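Local coordinates for protein eukaryotic translation initiation factor 4 gamma 5 (PDB 6OZU) that probably acts as a scaffold in translation initiation, its MIF4G domain being of the kind through which eIF4G proteins bind the RNA helicase eIF4A, at residues 29-34 against 70-75; 137-142 against 150-155. All coordinates share one frame; numbering follows the deposited sequence. Where two conformers were deposited one is given.

Overall arrangement
Both contacts lie in the all-helical MIF4G domain, an array of helices stacked in antiparallel pairs as in HEAT repeats, and they follow one another along the chain: contact 1 is complete before contact 2 begins. Contact 1 joins helices 23-31 and 63-76 near the N-terminal end of the array, and its centre lies about 20 Å from the centre of the chain; contact 2 joins helices 118-144 and 150-162, with its centre about 4 Å from that of the chain. The centres of the two contacts are about 22 Å apart, and the segments do not touch. The long helix 82-112 packs on both pairs, touching Leu73 of the first and Leu139 and Val152 of the second.

Contact 1 of 2, residues 29-34 against 70-75; sequences ELTNLP and VVSLIN
Leu30 and Leu73 make the apolar part of this contact, in which helix 23-31, towards its C-terminal part, packs against helix 63-76 near the N-terminal end of the helical MIF4G array. CD2 of Leu30 reaches CB of Leu73 at 3.9 Å, and the two side chains cross at about a right angle. Both residues are buried, which suits branched hydrocarbon side chains. Leu30 also touches Leu69, one turn before Leu73 on helix 63-76, while Leu73 also touches Ile35 and Ile87 of helix 82-112.

At the partly exposed margin the small, hydroxyl-bearing Thr31 and Ser72 lie alongside each other, without a hydrogen bond between them. The hydroxyl of Thr31 turns back to the carbonyl of Glu28 in its own helix, a common arrangement for threonine in a helix: OG1 sits between the backbone N and the carbonyl carbon (chi1 70°), from where it bonds Glu28 O. Its methyl is thereby left for the partner helix. A bound sulfate ion, probably from the crystallisation liquor, comes within about 3 Å of the Ser72 side chain (nearest atoms), and CG2 of Thr31 approaches Ser72 OG at 4.3 Å.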
loop_
_atom_site.group_PDB
_atom_site.type_symbol
_atom_site.label_atom_id
_atom_site.label_comp_id
_atom_site.label_asym_id
_atom_site.label_seq_id
_atom_site.Cartn_x
_atom_site.Cartn_y
_atom_site.Cartn_z
ATOM N N GLU A 29 -5.119 -20.067 -13.139
ATOM C CA GLU A 29 -3.749 -20.550 -13.379
ATOM C C GLU A 29 -2.932 -20.585 -12.069
ATOM O O GLU A 29 -2.127 -21.493 -11.872
ATOM C CB GLU A 29 -3.029 -19.694 -14.426
ATOM C CG GLU A 29 -3.256 -20.156 -15.851
ATOM C CD GLU A 29 -2.192 -19.733 -16.846
ATOM O OE1 GLU A 29 -2.562 -19.342 -17.976
ATOM O OE2 GLU A 29 -0.988 -19.808 -16.504
ATOM N N LEU A 30 -3.159 -19.594 -11.178
ATOM C CA LEU A 30 -2.498 -19.474 -9.882
ATOM C C LEU A 30 -2.998 -20.549 -8.920
ATOM O O LEU A 30 -2.170 -21.198 -8.277
ATOM C CB LEU A 30 -2.678 -18.061 -9.305
ATOM C CG LEU A 30 -1.955 -17.719 -7.991
ATOM C CD1 LEU A 30 -0.443 -17.644 -8.176
ATOM C CD2 LEU A 30 -2.436 -16.398 -7.457
ATOM N N THR A 31 -4.337 -20.782 -8.854
ATOM C CA THR A 31 -4.915 -21.830 -7.991
ATOM C C THR A 31 -4.454 -23.219 -8.440
ATOM O O THR A 31 -4.293 -24.104 -7.598
ATOM C CB THR A 31 -6.446 -21.720 -7.847
ATOM O OG1 THR A 31 -7.081 -22.059 -9.083
ATOM C CG2 THR A 31 -6.909 -20.349 -7.323
ATOM N N ASN A 32 -4.190 -23.392 -9.750
ATOM C CA ASN A 32 -3.695 -24.644 -10.335
ATOM C C ASN A 32 -2.229 -24.941 -9.964
ATOM O O ASN A 32 -1.748 -26.035 -10.250
ATOM C CB ASN A 32 -3.910 -24.686 -11.867
ATOM C CG ASN A 32 -5.355 -24.772 -12.315
ATOM O OD1 ASN A 32 -6.262 -25.183 -11.574
ATOM N ND2 ASN A 32 -5.602 -24.375 -13.552
ATOM N N LEU A 33 -1.525 -23.985 -9.328
ATOM C CA LEU A 33 -0.149 -24.208 -8.879
ATOM C C LEU A 33 -0.168 -25.003 -7.557
ATOM O O LEU A 33 -1.089 -24.805 -6.753
ATOM C CB LEU A 33 0.611 -22.881 -8.697
ATOM C CG LEU A 33 0.933 -22.060 -9.955
ATOM C CD1 LEU A 33 1.429 -20.695 -9.571
ATOM C CD2 LEU A 33 1.963 -22.759 -10.837
ATOM N N PRO A 34 0.816 -25.902 -7.300
ATOM C CA PRO A 34 0.791 -26.673 -6.049
ATOM C C PRO A 34 1.375 -25.915 -4.851
ATOM O O PRO A 34 2.442 -26.267 -4.351
ATOM C CB PRO A 34 1.561 -27.943 -6.409
ATOM C CG PRO A 34 2.490 -27.533 -7.469
ATOM C CD PRO A 34 1.973 -26.285 -8.135
ATOM N N VAL A 70 -3.340 -12.002 -5.254
ATOM C CA VAL A 70 -3.010 -12.293 -3.857
ATOM C C VAL A 70 -4.314 -12.537 -3.069
ATOM O O VAL A 70 -4.365 -13.467 -2.265
ATOM C CB VAL A 70 -2.093 -11.203 -3.226
ATOM C CG1 VAL A 70 -1.819 -11.493 -1.746
ATOM C CG2 VAL A 70 -0.777 -11.083 -3.995
ATOM N N VAL A 71 -5.376 -11.740 -3.350
ATOM C CA VAL A 71 -6.708 -11.896 -2.733
ATOM C C VAL A 71 -7.263 -13.276 -3.126
ATOM O O VAL A 71 -7.770 -14.005 -2.268
ATOM C CB VAL A 71 -7.698 -10.756 -3.125
ATOM C CG1 VAL A 71 -9.099 -11.011 -2.557
ATOM C CG2 VAL A 71 -7.181 -9.404 -2.669
ATOM N N SER A 72 -7.121 -13.627 -4.423
ATOM C CA SER A 72 -7.553 -14.883 -5.032
ATOM C C SER A 72 -6.885 -16.090 -4.345
ATOM O O SER A 72 -7.555 -17.076 -4.007
ATOM C CB SER A 72 -7.235 -14.862 -6.525
ATOM O OG SER A 72 -7.581 -16.081 -7.155
ATOM N N LEU A 73 -5.565 -15.966 -4.120
ATOM C CA LEU A 73 -4.693 -16.946 -3.495
ATOM C C LEU A 73 -5.102 -17.220 -2.046
ATOM O O LEU A 73 -5.143 -18.378 -1.668
ATOM C CB LEU A 73 -3.234 -16.459 -3.615
ATOM C CG LEU A 73 -2.109 -17.242 -2.942
ATOM C CD1 LEU A 73 -2.024 -18.663 -3.466
ATOM C CD2 LEU A 73 -0.773 -16.539 -3.163
ATOM N N ILE A 74 -5.449 -16.182 -1.259
ATOM C CA ILE A 74 -5.884 -16.377 0.134
ATOM C C ILE A 74 -7.388 -16.749 0.215
ATOM O O ILE A 74 -7.835 -17.275 1.235
ATOM C CB ILE A 74 -5.486 -15.232 1.114
ATOM C CG1 ILE A 74 -6.075 -13.882 0.733
ATOM C CG2 ILE A 74 -3.964 -15.147 1.282
ATOM C CD1 ILE A 74 -6.142 -12.947 1.918
ATOM N N ASN A 75 -8.157 -16.516 -0.864
ATOM C CA ASN A 75 -9.565 -16.928 -0.930
ATOM C C ASN A 75 -9.645 -18.446 -1.251
ATOM O O ASN A 75 -10.636 -19.097 -0.912
ATOM C CB ASN A 75 -10.333 -16.113 -1.970
ATOM C CG ASN A 75 -10.799 -14.742 -1.524
ATOM O OD1 ASN A 75 -11.665 -14.152 -2.164
ATOM N ND2 ASN A 75 -10.250 -14.175 -0.444
#

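Contact 2 of 2, residues 137-142 against 150-155; sequences NFLGLL and EKVVLH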
loop_
_atom_site.group_PDB
_atom_site.type_symbol
_atom_site.label_atom_id
_atom_site.label_comp_id
_atom_site.label_asym_id
_atom_site.label_seq_id
_atom_site.Cartn_x
_atom_site.Cartn_y
_atom_site.Cartn_z
ATOM N N ASN A 137 1.584 3.958 -3.596
ATOM C CA ASN A 137 0.535 3.386 -4.458
ATOM C C ASN A 137 0.208 1.948 -3.987
ATOM O O ASN A 137 -0.948 1.644 -3.651
ATOM C CB ASN A 137 0.942 3.398 -5.953
ATOM C CG ASN A 137 -0.118 2.847 -6.895
ATOM O OD1 ASN A 137 -1.318 3.128 -6.763
ATOM N ND2 ASN A 137 0.302 2.045 -7.867
ATOM N N PHE A 138 1.249 1.111 -3.869
ATOM C CA PHE A 138 1.125 -0.255 -3.395
ATOM C C PHE A 138 0.395 -0.329 -2.032
ATOM O O PHE A 138 -0.549 -1.119 -1.916
ATOM C CB PHE A 138 2.490 -0.918 -3.360
ATOM C CG PHE A 138 2.497 -2.399 -3.038
ATOM C CD1 PHE A 138 1.525 -3.251 -3.562
ATOM C CD2 PHE A 138 3.508 -2.950 -2.273
ATOM C CE1 PHE A 138 1.557 -4.621 -3.306
ATOM C CE2 PHE A 138 3.545 -4.321 -2.033
ATOM C CZ PHE A 138 2.563 -5.147 -2.543
ATOM N N LEU A 139 0.767 0.532 -1.044
ATOM C CA LEU A 139 0.106 0.583 0.272
ATOM C C LEU A 139 -1.421 0.779 0.142
ATOM O O LEU A 139 -2.183 0.101 0.837
ATOM C CB LEU A 139 0.717 1.684 1.171
ATOM C CG LEU A 139 0.162 1.778 2.616
ATOM C CD1 LEU A 139 0.690 0.643 3.515
ATOM C CD2 LEU A 139 0.489 3.114 3.235
ATOM N N GLY A 140 -1.827 1.680 -0.766
ATOM C CA GLY A 140 -3.223 1.984 -1.076
ATOM C C GLY A 140 -3.976 0.815 -1.672
ATOM O O GLY A 140 -5.075 0.489 -1.228
ATOM N N LEU A 141 -3.380 0.155 -2.661
ATOM C CA LEU A 141 -3.966 -1.039 -3.277
ATOM C C LEU A 141 -4.065 -2.241 -2.321
ATOM O O LEU A 141 -5.052 -2.992 -2.379
ATOM C CB LEU A 141 -3.183 -1.418 -4.520
ATOM C CG LEU A 141 -3.271 -0.392 -5.626
ATOM C CD1 LEU A 141 -2.088 -0.445 -6.482
ATOM C CD2 LEU A 141 -4.526 -0.545 -6.406
ATOM N N LEU A 142 -3.070 -2.416 -1.425
ATOM C CA LEU A 142 -3.112 -3.510 -0.449
ATOM C C LEU A 142 -4.250 -3.232 0.521
ATOM O O LEU A 142 -4.989 -4.146 0.874
ATOM C CB LEU A 142 -1.793 -3.647 0.335
ATOM C CG LEU A 142 -0.557 -4.206 -0.370
ATOM C CD1 LEU A 142 0.684 -3.936 0.449
ATOM C CD2 LEU A 142 -0.667 -5.713 -0.597
ATOM N N GLU A 150 -4.677 -2.117 9.184
ATOM C CA GLU A 150 -4.997 -0.699 9.409
ATOM C C GLU A 150 -3.805 -0.017 10.136
ATOM O O GLU A 150 -3.461 1.117 9.810
ATOM C CB GLU A 150 -6.277 -0.606 10.262
ATOM C CG GLU A 150 -7.202 0.566 9.948
ATOM C CD GLU A 150 -8.392 0.746 10.881
ATOM O OE1 GLU A 150 -9.348 -0.057 10.786
ATOM O OE2 GLU A 150 -8.386 1.706 11.685
ATOM N N LYS A 151 -3.148 -0.754 11.064
ATOM C CA LYS A 151 -1.974 -0.343 11.858
ATOM C C LYS A 151 -0.738 -0.014 11.014
ATOM O O LYS A 151 0.047 0.845 11.410
ATOM C CB LYS A 151 -1.584 -1.391 12.927
ATOM C CG LYS A 151 -2.508 -2.601 13.125
ATOM C CD LYS A 151 -1.706 -3.746 13.752
ATOM C CE LYS A 151 -2.513 -4.726 14.571
ATOM N NZ LYS A 151 -2.824 -4.197 15.930
ATOM N N VAL A 152 -0.548 -0.709 9.879
ATOM C CA VAL A 152 0.575 -0.469 8.953
ATOM C C VAL A 152 0.365 0.872 8.245
ATOM O O VAL A 152 1.289 1.688 8.166
ATOM C CB VAL A 152 0.770 -1.636 7.944
ATOM C CG1 VAL A 152 1.864 -1.324 6.909
ATOM C CG2 VAL A 152 1.090 -2.941 8.679
ATOM N N VAL A 153 -0.870 1.098 7.775
ATOM C CA VAL A 153 -1.311 2.317 7.114
ATOM C C VAL A 153 -1.092 3.518 8.049
ATOM O O VAL A 153 -0.468 4.497 7.640
ATOM C CB VAL A 153 -2.774 2.190 6.611
ATOM C CG1 VAL A 153 -3.180 3.405 5.751
ATOM C CG2 VAL A 153 -2.957 0.892 5.829
ATOM N N LEU A 154 -1.524 3.393 9.311
ATOM C CA LEU A 154 -1.366 4.404 10.350
ATOM C C LEU A 154 0.105 4.752 10.604
ATOM O O LEU A 154 0.419 5.944 10.659
ATOM C CB LEU A 154 -2.039 3.935 11.644
ATOM C CG LEU A 154 -1.907 4.844 12.873
ATOM C CD1 LEU A 154 -2.670 6.154 12.697
ATOM C CD2 LEU A 154 -2.298 4.112 14.127
ATOM N N HIS A 155 0.992 3.722 10.749
ATOM C CA HIS A 155 2.445 3.889 10.975
ATOM C C HIS A 155 3.130 4.580 9.807
ATOM O O HIS A 155 4.022 5.398 10.032
ATOM C CB HIS A 155 3.158 2.551 11.296
ATOM C CG HIS A 155 4.590 2.691 11.764
ATOM N ND1 HIS A 155 4.944 2.468 13.086
ATOM C CD2 HIS A 155 5.713 2.982 11.061
ATOM C CE1 HIS A 155 6.255 2.657 13.145
ATOM N NE2 HIS A 155 6.759 2.979 11.955
#
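A helical hairpin, formed by the end of helix 118-144 and the start of helix 150-162, brings Leu139 against Val152 and Val153. Its short connection returns the chain so that Leu139 and Val153 come closest in backbone, with their CA atoms 7.2 Å apart. The contact is wholly apolar and rests on one methyl: CD1 of Leu139 meets Val152 CG1 at 4.1 Å and Val153 CG2 at 4.3 Å, bridging two successive valines of the facing helix. CG of Leu139 stands opposite the backbone N about CA-CB (chi1 -176°), which extends the side chain toward the facing helix. Leucine suits this place because its fork sits one carbon farther out than that of valine, whereas the valines, branched at CB, offer methyls close to their own backbone.

Such antiparallel helix pairs are the building units of the HEAT-like MIF4G fold, and the contact between the helices of this one is buried, near the centre of the chain. Phe99 of helix 82-112 touches both Leu139 and Val152, adding an aromatic side chain from a third helix to the layer. Elsewhere on helix 118-144, Phe138 touches Val63 and Val67 of helix 63-76 and packs edge-to-face with Phe51 of helix 40-53. Leu142, one turn onward, lays CD1 over the centre of the Phe138 ring, 3.7 Å above its plane.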